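Local coordinates for conserved domain protein (Streptococcus pneumoniae, PDB 2FI0) that is of unknown function but contains a DUF1858 domain within a small helix-rich chain, at residues H22-L32 with K65-Y75. Residues are numbered along the deposited sequence; the frame is centred on the assembly and turned at random.
Sequences HPEVLEILVEL and KIVRTLEANGY
The Schellman motif that ends helix 63-72 brings Y75 against the short helix 26-29 and the turn before it, a seam between two helical segments of this small protein. G74, at positive phi, is the C-prime residue; Y75 N bonds to L70 O and G74 N to E71 O, reversing the chain and sending the tyrosine toward E24. Glycine suits this turn because, at these backbone angles, a CB would be jammed against the carbonyl O of N73. Y75 OH donates to E24 OE2 (2.8 Å), which accepts through its anti lone pair; the carboxylate and ring planes are 14° apart. Tyrosine suits the place because its ring can pack while its hydroxyl reaches the exposed carboxylate of E24. V25 CG2 lies off-centre over one ring face, 4.2 Å from the Y75 centroid, a CH-pi contact. The V25 rotamer (chi1 84°) leaves CG2 anti to the backbone N, where the same methyl also meets L70 CD2 at 3.6 Å. The edge of Y75 points at the face of H22 in a T-shaped pair, planes at 84° and centroids 5.8 Å apart. I28 splits its branches: CD1 reaches N73 CB at 3.5 Å and also touches Y75, while CG2 packs on T69 CG2. N73 ND2 donates to T69 O, leaving CB to meet the isoleucine. Further along, L32 and T69 meet tip to tip, L32 CD2 against T69 OG1 (3.6 Å) and L32 CD1 against T69 CB and CG2. The oxygen can sit beside a leucine because its hydrogen is already given to K65 O. I9 of strand 8-10 touches H22, V25, L70 and Y75, joining both segments to the sheet. Aliphatic branches thus pack against the Y75 ring, T69 and N73, while the phenol turns outward to a probably charged carboxylate.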
ATOM      1  N   HIS A  22      -0.756  -1.133   9.457  1.00 47.44           N
ATOM      2  CA  HIS A  22      -2.057  -0.497   9.234  1.00 47.54           C
ATOM      3  C   HIS A  22      -3.096  -1.482   8.675  1.00 47.27           C
ATOM      4  O   HIS A  22      -3.395  -1.430   7.476  1.00 46.73           O
ATOM      5  CB  HIS A  22      -1.905   0.658   8.237  1.00 47.64           C
ATOM      6  CG  HIS A  22      -0.904   1.694   8.642  1.00 48.13           C
ATOM      7  ND1 HIS A  22       0.345   1.779   8.069  1.00 49.25           N
ATOM      8  CD2 HIS A  22      -0.970   2.698   9.551  1.00 49.18           C
ATOM      9  CE1 HIS A  22       1.006   2.789   8.605  1.00 48.16           C
ATOM     10  NE2 HIS A  22       0.229   3.368   9.501  1.00 49.58           N
ATOM     11  N   PRO A  23      -3.653  -2.379   9.526  1.00 47.14           N
ATOM     12  CA  PRO A  23      -4.619  -3.379   9.022  1.00 47.24           C
ATOM     13  C   PRO A  23      -5.799  -2.765   8.253  1.00 47.09           C
ATOM     14  O   PRO A  23      -6.258  -3.334   7.270  1.00 46.32           O
ATOM     15  CB  PRO A  23      -5.101  -4.106  10.292  1.00 47.49           C
ATOM     16  CG  PRO A  23      -4.072  -3.828  11.344  1.00 47.55           C
ATOM     17  CD  PRO A  23      -3.374  -2.535  10.964  1.00 47.22           C
ATOM     18  N   GLU A  24      -6.246  -1.593   8.687  1.00 47.49           N
ATOM     19  CA  GLU A  24      -7.352  -0.854   8.039  1.00 47.80           C
ATOM     20  C   GLU A  24      -7.063  -0.410   6.599  1.00 47.55           C
ATOM     21  O   GLU A  24      -7.994  -0.114   5.842  1.00 48.05           O
ATOM     22  CB  GLU A  24      -7.730   0.412   8.830  1.00 48.61           C
ATOM     23  CG  GLU A  24      -7.140   0.542  10.248  1.00 52.09           C
ATOM     24  CD  GLU A  24      -5.646   0.939  10.255  1.00 54.59           C
ATOM     25  OE1 GLU A  24      -4.909   0.363  11.106  1.00 55.39           O
ATOM     26  OE2 GLU A  24      -5.224   1.812   9.431  1.00 54.48           O
ATOM     27  N   VAL A  25      -5.791  -0.318   6.221  1.00 46.95           N
ATOM     28  CA  VAL A  25      -5.452   0.130   4.871  1.00 46.44           C
ATOM     29  C   VAL A  25      -5.672  -0.965   3.818  1.00 46.16           C
ATOM     30  O   VAL A  25      -5.755  -0.655   2.636  1.00 45.06           O
ATOM     31  CB  VAL A  25      -4.007   0.688   4.791  1.00 46.33           C
ATOM     32  CG1 VAL A  25      -2.991  -0.423   4.596  1.00 47.39           C
ATOM     33  CG2 VAL A  25      -3.889   1.737   3.665  1.00 46.52           C
ATOM     34  N   LEU A  26      -5.793  -2.229   4.239  1.00 46.01           N
ATOM     35  CA  LEU A  26      -5.969  -3.339   3.288  1.00 46.37           C
ATOM     36  C   LEU A  26      -7.208  -3.154   2.397  1.00 46.53           C
ATOM     37  O   LEU A  26      -7.143  -3.355   1.188  1.00 46.52           O
ATOM     38  CB  LEU A  26      -6.031  -4.688   4.019  1.00 46.36           C
ATOM     39  CG  LEU A  26      -6.142  -5.949   3.151  1.00 46.21           C
ATOM     40  CD1 LEU A  26      -4.989  -6.026   2.154  1.00 46.69           C
ATOM     41  CD2 LEU A  26      -6.195  -7.196   4.017  1.00 46.06           C
ATOM     42  N   GLU A  27      -8.319  -2.742   3.000  1.00 47.09           N
ATOM     43  CA  GLU A  27      -9.574  -2.484   2.284  1.00 47.38           C
ATOM     44  C   GLU A  27      -9.408  -1.440   1.164  1.00 47.51           C
ATOM     45  O   GLU A  27     -10.100  -1.489   0.135  1.00 47.59           O
ATOM     46  CB  GLU A  27     -10.628  -2.000   3.280  1.00 47.43           C
ATOM     47  CG  GLU A  27     -11.990  -1.671   2.674  1.00 48.31           C
ATOM     48  CD  GLU A  27     -12.978  -1.118   3.697  1.00 49.27           C
ATOM     49  OE1 GLU A  27     -12.565  -0.297   4.551  1.00 52.98           O
ATOM     50  OE2 GLU A  27     -14.170  -1.498   3.632  1.00 51.91           O
ATOM     51  N   ILE A  28      -8.495  -0.496   1.379  1.00 47.31           N
ATOM     52  CA  ILE A  28      -8.193   0.511   0.381  1.00 47.26           C
ATOM     53  C   ILE A  28      -7.328  -0.079  -0.722  1.00 46.80           C
ATOM     54  O   ILE A  28      -7.623   0.102  -1.896  1.00 46.68           O
ATOM     55  CB  ILE A  28      -7.484   1.730   1.009  1.00 47.25           C
ATOM     56  CG1 ILE A  28      -8.420   2.412   2.017  1.00 47.38           C
ATOM     57  CG2 ILE A  28      -7.068   2.700  -0.086  1.00 47.35           C
ATOM     58  CD1 ILE A  28      -7.723   3.333   2.983  1.00 47.97           C
ATOM     59  N   LEU A  29      -6.270  -0.784  -0.335  1.00 46.66           N
ATOM     60  CA  LEU A  29      -5.312  -1.346  -1.290  1.00 46.75           C
ATOM     61  C   LEU A  29      -5.935  -2.342  -2.278  1.00 46.60           C
ATOM     62  O   LEU A  29      -5.526  -2.377  -3.439  1.00 45.85           O
ATOM     63  CB  LEU A  29      -4.138  -2.010  -0.552  1.00 46.52           C
ATOM     64  CG  LEU A  29      -3.277  -1.079   0.319  1.00 47.41           C
ATOM     65  CD1 LEU A  29      -2.085  -1.862   0.902  1.00 48.59           C
ATOM     66  CD2 LEU A  29      -2.790   0.141  -0.441  1.00 48.44           C
ATOM     67  N   VAL A  30      -6.920  -3.133  -1.835  1.00 46.72           N
ATOM     68  CA  VAL A  30      -7.551  -4.119  -2.723  1.00 47.13           C
ATOM     69  C   VAL A  30      -8.378  -3.458  -3.820  1.00 47.25           C
ATOM     70  O   VAL A  30      -8.653  -4.074  -4.855  1.00 47.01           O
ATOM     71  CB  VAL A  30      -8.431  -5.180  -1.960  1.00 47.35           C
ATOM     72  CG1 VAL A  30      -7.607  -5.904  -0.894  1.00 46.46           C
ATOM     73  CG2 VAL A  30      -9.700  -4.549  -1.368  1.00 47.78           C
ATOM     74  N   GLU A  31      -8.773  -2.208  -3.590  1.00 47.75           N
ATOM     75  CA  GLU A  31      -9.428  -1.399  -4.615  1.00 48.27           C
ATOM     76  C   GLU A  31      -8.419  -0.656  -5.505  1.00 48.46           C
ATOM     77  O   GLU A  31      -8.827   0.046  -6.420  1.00 48.73           O
ATOM     78  CB  GLU A  31     -10.391  -0.399  -3.963  1.00 48.56           C
ATOM     79  CG  GLU A  31     -11.551  -1.046  -3.206  1.00 50.03           C
ATOM     80  CD  GLU A  31     -12.473  -1.861  -4.114  1.00 52.28           C
ATOM     81  OE1 GLU A  31     -12.987  -2.921  -3.676  1.00 54.44           O
ATOM     82  OE2 GLU A  31     -12.681  -1.449  -5.276  1.00 54.33           O
ATOM     83  N   LEU A  32      -7.119  -0.817  -5.245  1.00 48.51           N
ATOM     84  CA  LEU A  32      -6.067  -0.116  -5.998  1.00 48.64           C
ATOM     85  C   LEU A  32      -5.110  -1.074  -6.733  1.00 48.80           C
ATOM     86  O   LEU A  32      -3.981  -0.703  -7.074  1.00 49.11           O
ATOM     87  CB  LEU A  32      -5.267   0.783  -5.061  1.00 48.49           C
ATOM     88  CG  LEU A  32      -5.994   1.989  -4.451  1.00 48.55           C
ATOM     89  CD1 LEU A  32      -5.160   2.547  -3.335  1.00 49.39           C
ATOM     90  CD2 LEU A  32      -6.278   3.047  -5.488  1.00 47.49           C
ATOM     91  N   LYS A  65      -2.662   8.024  -8.412  1.00 45.27           N
ATOM     92  CA  LYS A  65      -3.959   7.489  -8.006  1.00 44.99           C
ATOM     93  C   LYS A  65      -3.867   6.903  -6.591  1.00 44.35           C
ATOM     94  O   LYS A  65      -4.737   7.141  -5.765  1.00 43.61           O
ATOM     95  CB  LYS A  65      -4.419   6.433  -9.026  1.00 45.56           C
ATOM     96  CG  LYS A  65      -5.616   5.569  -8.631  1.00 46.29           C
ATOM     97  CD  LYS A  65      -6.928   6.133  -9.126  1.00 47.36           C
ATOM     98  CE  LYS A  65      -8.077   5.176  -8.848  1.00 47.29           C
ATOM     99  NZ  LYS A  65      -9.365   5.924  -8.818  1.00 48.10           N
ATOM    100  N   ILE A  66      -2.798   6.157  -6.323  1.00 43.70           N
ATOM    101  CA  ILE A  66      -2.562   5.578  -5.010  1.00 43.91           C
ATOM    102  C   ILE A  66      -2.336   6.631  -3.951  1.00 43.15           C
ATOM    103  O   ILE A  66      -2.909   6.537  -2.874  1.00 42.64           O
ATOM    104  CB  ILE A  66      -1.360   4.597  -5.033  1.00 44.59           C
ATOM    105  CG1 ILE A  66      -1.750   3.340  -5.820  1.00 44.22           C
ATOM    106  CG2 ILE A  66      -0.917   4.236  -3.597  1.00 44.09           C
ATOM    107  CD1 ILE A  66      -0.608   2.595  -6.399  1.00 44.78           C
ATOM    108  N   VAL A  67      -1.508   7.635  -4.258  1.00 42.41           N
ATOM    109  CA  VAL A  67      -1.225   8.706  -3.306  1.00 42.01           C
ATOM    110  C   VAL A  67      -2.489   9.511  -2.983  1.00 41.10           C
ATOM    111  O   VAL A  67      -2.790   9.737  -1.820  1.00 40.54           O
ATOM    112  CB  VAL A  67      -0.067   9.613  -3.773  1.00 42.16           C
ATOM    113  CG1 VAL A  67       0.127  10.797  -2.820  1.00 42.60           C
ATOM    114  CG2 VAL A  67       1.224   8.797  -3.843  1.00 42.69           C
ATOM    115  N   ARG A  68      -3.249   9.882  -4.004  1.00 40.42           N
ATOM    116  CA  ARG A  68      -4.518  10.615  -3.813  1.00 40.07           C
ATOM    117  C   ARG A  68      -5.489   9.839  -2.924  1.00 39.90           C
ATOM    118  O   ARG A  68      -6.107  10.386  -2.018  1.00 39.61           O
ATOM    119  CB  ARG A  68      -5.226  10.820  -5.146  1.00 39.27           C
ATOM    120  CG  ARG A  68      -4.675  11.904  -6.014  1.00 39.90           C
ATOM    121  CD  ARG A  68      -5.486  11.991  -7.321  1.00 37.83           C
ATOM    122  NE  ARG A  68      -5.846  13.375  -7.432  1.00 42.24           N
ATOM    123  CZ  ARG A  68      -7.064  13.880  -7.453  1.00 38.90           C
ATOM    124  NH1 ARG A  68      -8.162  13.150  -7.515  1.00 38.37           N
ATOM    125  NH2 ARG A  68      -7.149  15.170  -7.500  1.00 42.52           N
ATOM    126  N   THR A  69      -5.639   8.563  -3.238  1.00 39.76           N
ATOM    127  CA  THR A  69      -6.570   7.695  -2.512  1.00 40.22           C
ATOM    128  C   THR A  69      -6.165   7.561  -1.046  1.00 39.85           C
ATOM    129  O   THR A  69      -6.998   7.698  -0.145  1.00 39.83           O
ATOM    130  CB  THR A  69      -6.655   6.307  -3.170  1.00 39.77           C
ATOM    131  OG1 THR A  69      -6.986   6.457  -4.555  1.00 39.95           O
ATOM    132  CG2 THR A  69      -7.719   5.453  -2.493  1.00 40.11           C
ATOM    133  N   LEU A  70      -4.881   7.327  -0.812  1.00 39.78           N
ATOM    134  CA  LEU A  70      -4.384   7.210   0.544  1.00 40.44           C
ATOM    135  C   LEU A  70      -4.559   8.497   1.331  1.00 40.40           C
ATOM    136  O   LEU A  70      -5.040   8.464   2.462  1.00 40.39           O
ATOM    137  CB  LEU A  70      -2.923   6.742   0.552  1.00 40.62           C
ATOM    138  CG  LEU A  70      -2.682   5.277   0.153  1.00 41.62           C
ATOM    139  CD1 LEU A  70      -1.171   5.002   0.021  1.00 42.31           C
ATOM    140  CD2 LEU A  70      -3.321   4.313   1.150  1.00 41.10           C
ATOM    141  N   GLU A  71      -4.192   9.638   0.737  1.00 41.26           N
ATOM    142  CA  GLU A  71      -4.425  10.936   1.382  1.00 41.42           C
ATOM    143  C   GLU A  71      -5.908  11.193   1.668  1.00 40.82           C
ATOM    144  O   GLU A  71      -6.240  11.654   2.737  1.00 40.62           O
ATOM    145  CB  GLU A  71      -3.824  12.065   0.561  1.00 41.74           C
ATOM    146  CG  GLU A  71      -2.308  11.992   0.475  1.00 43.58           C
ATOM    147  CD  GLU A  71      -1.693  13.188  -0.235  1.00 44.61           C
ATOM    148  OE1 GLU A  71      -2.329  13.778  -1.138  1.00 48.78           O
ATOM    149  OE2 GLU A  71      -0.544  13.534   0.105  1.00 50.65           O
ATOM    150  N   ALA A  72      -6.785  10.864   0.725  1.00 40.97           N
ATOM    151  CA  ALA A  72      -8.241  11.005   0.909  1.00 41.43           C
ATOM    152  C   ALA A  72      -8.822  10.143   2.034  1.00 41.56           C
ATOM    153  O   ALA A  72      -9.912  10.404   2.493  1.00 41.77           O
ATOM    154  CB  ALA A  72      -8.969  10.671  -0.382  1.00 41.28           C
ATOM    155  N   ASN A  73      -8.120   9.090   2.433  1.00 42.08           N
ATOM    156  CA  ASN A  73      -8.568   8.225   3.516  1.00 42.51           C
ATOM    157  C   ASN A  73      -7.779   8.442   4.821  1.00 42.93           C
ATOM    158  O   ASN A  73      -7.850   7.633   5.741  1.00 43.59           O
ATOM    159  CB  ASN A  73      -8.512   6.772   3.059  1.00 42.20           C
ATOM    160  CG  ASN A  73      -9.609   6.432   2.062  1.00 42.32           C
ATOM    161  OD1 ASN A  73     -10.762   6.185   2.445  1.00 41.88           O
ATOM    162  ND2 ASN A  73      -9.260   6.417   0.769  1.00 40.49           N
ATOM    163  N   GLY A  74      -7.027   9.530   4.896  1.00 43.37           N
ATOM    164  CA  GLY A  74      -6.410   9.958   6.153  1.00 43.96           C
ATOM    165  C   GLY A  74      -4.917   9.708   6.313  1.00 44.50           C
ATOM    166  O   GLY A  74      -4.343  10.018   7.364  1.00 45.15           O
ATOM    167  N   TYR A  75      -4.271   9.179   5.285  1.00 44.33           N
ATOM    168  CA  TYR A  75      -2.870   8.810   5.394  1.00 44.56           C
ATOM    169  C   TYR A  75      -1.945   9.882   4.843  1.00 44.66           C
ATOM    170  O   TYR A  75      -2.303  10.628   3.948  1.00 45.04           O
ATOM    171  CB  TYR A  75      -2.619   7.472   4.707  1.00 44.57           C
ATOM    172  CG  TYR A  75      -3.400   6.340   5.330  1.00 44.78           C
ATOM    173  CD1 TYR A  75      -2.887   5.634   6.416  1.00 44.49           C
ATOM    174  CD2 TYR A  75      -4.651   5.985   4.848  1.00 44.73           C
ATOM    175  CE1 TYR A  75      -3.601   4.602   6.999  1.00 45.58           C
ATOM    176  CE2 TYR A  75      -5.378   4.968   5.427  1.00 45.76           C
ATOM    177  CZ  TYR A  75      -4.851   4.276   6.504  1.00 45.32           C
ATOM    178  OH  TYR A  75      -5.556   3.248   7.072  1.00 46.10           O
TER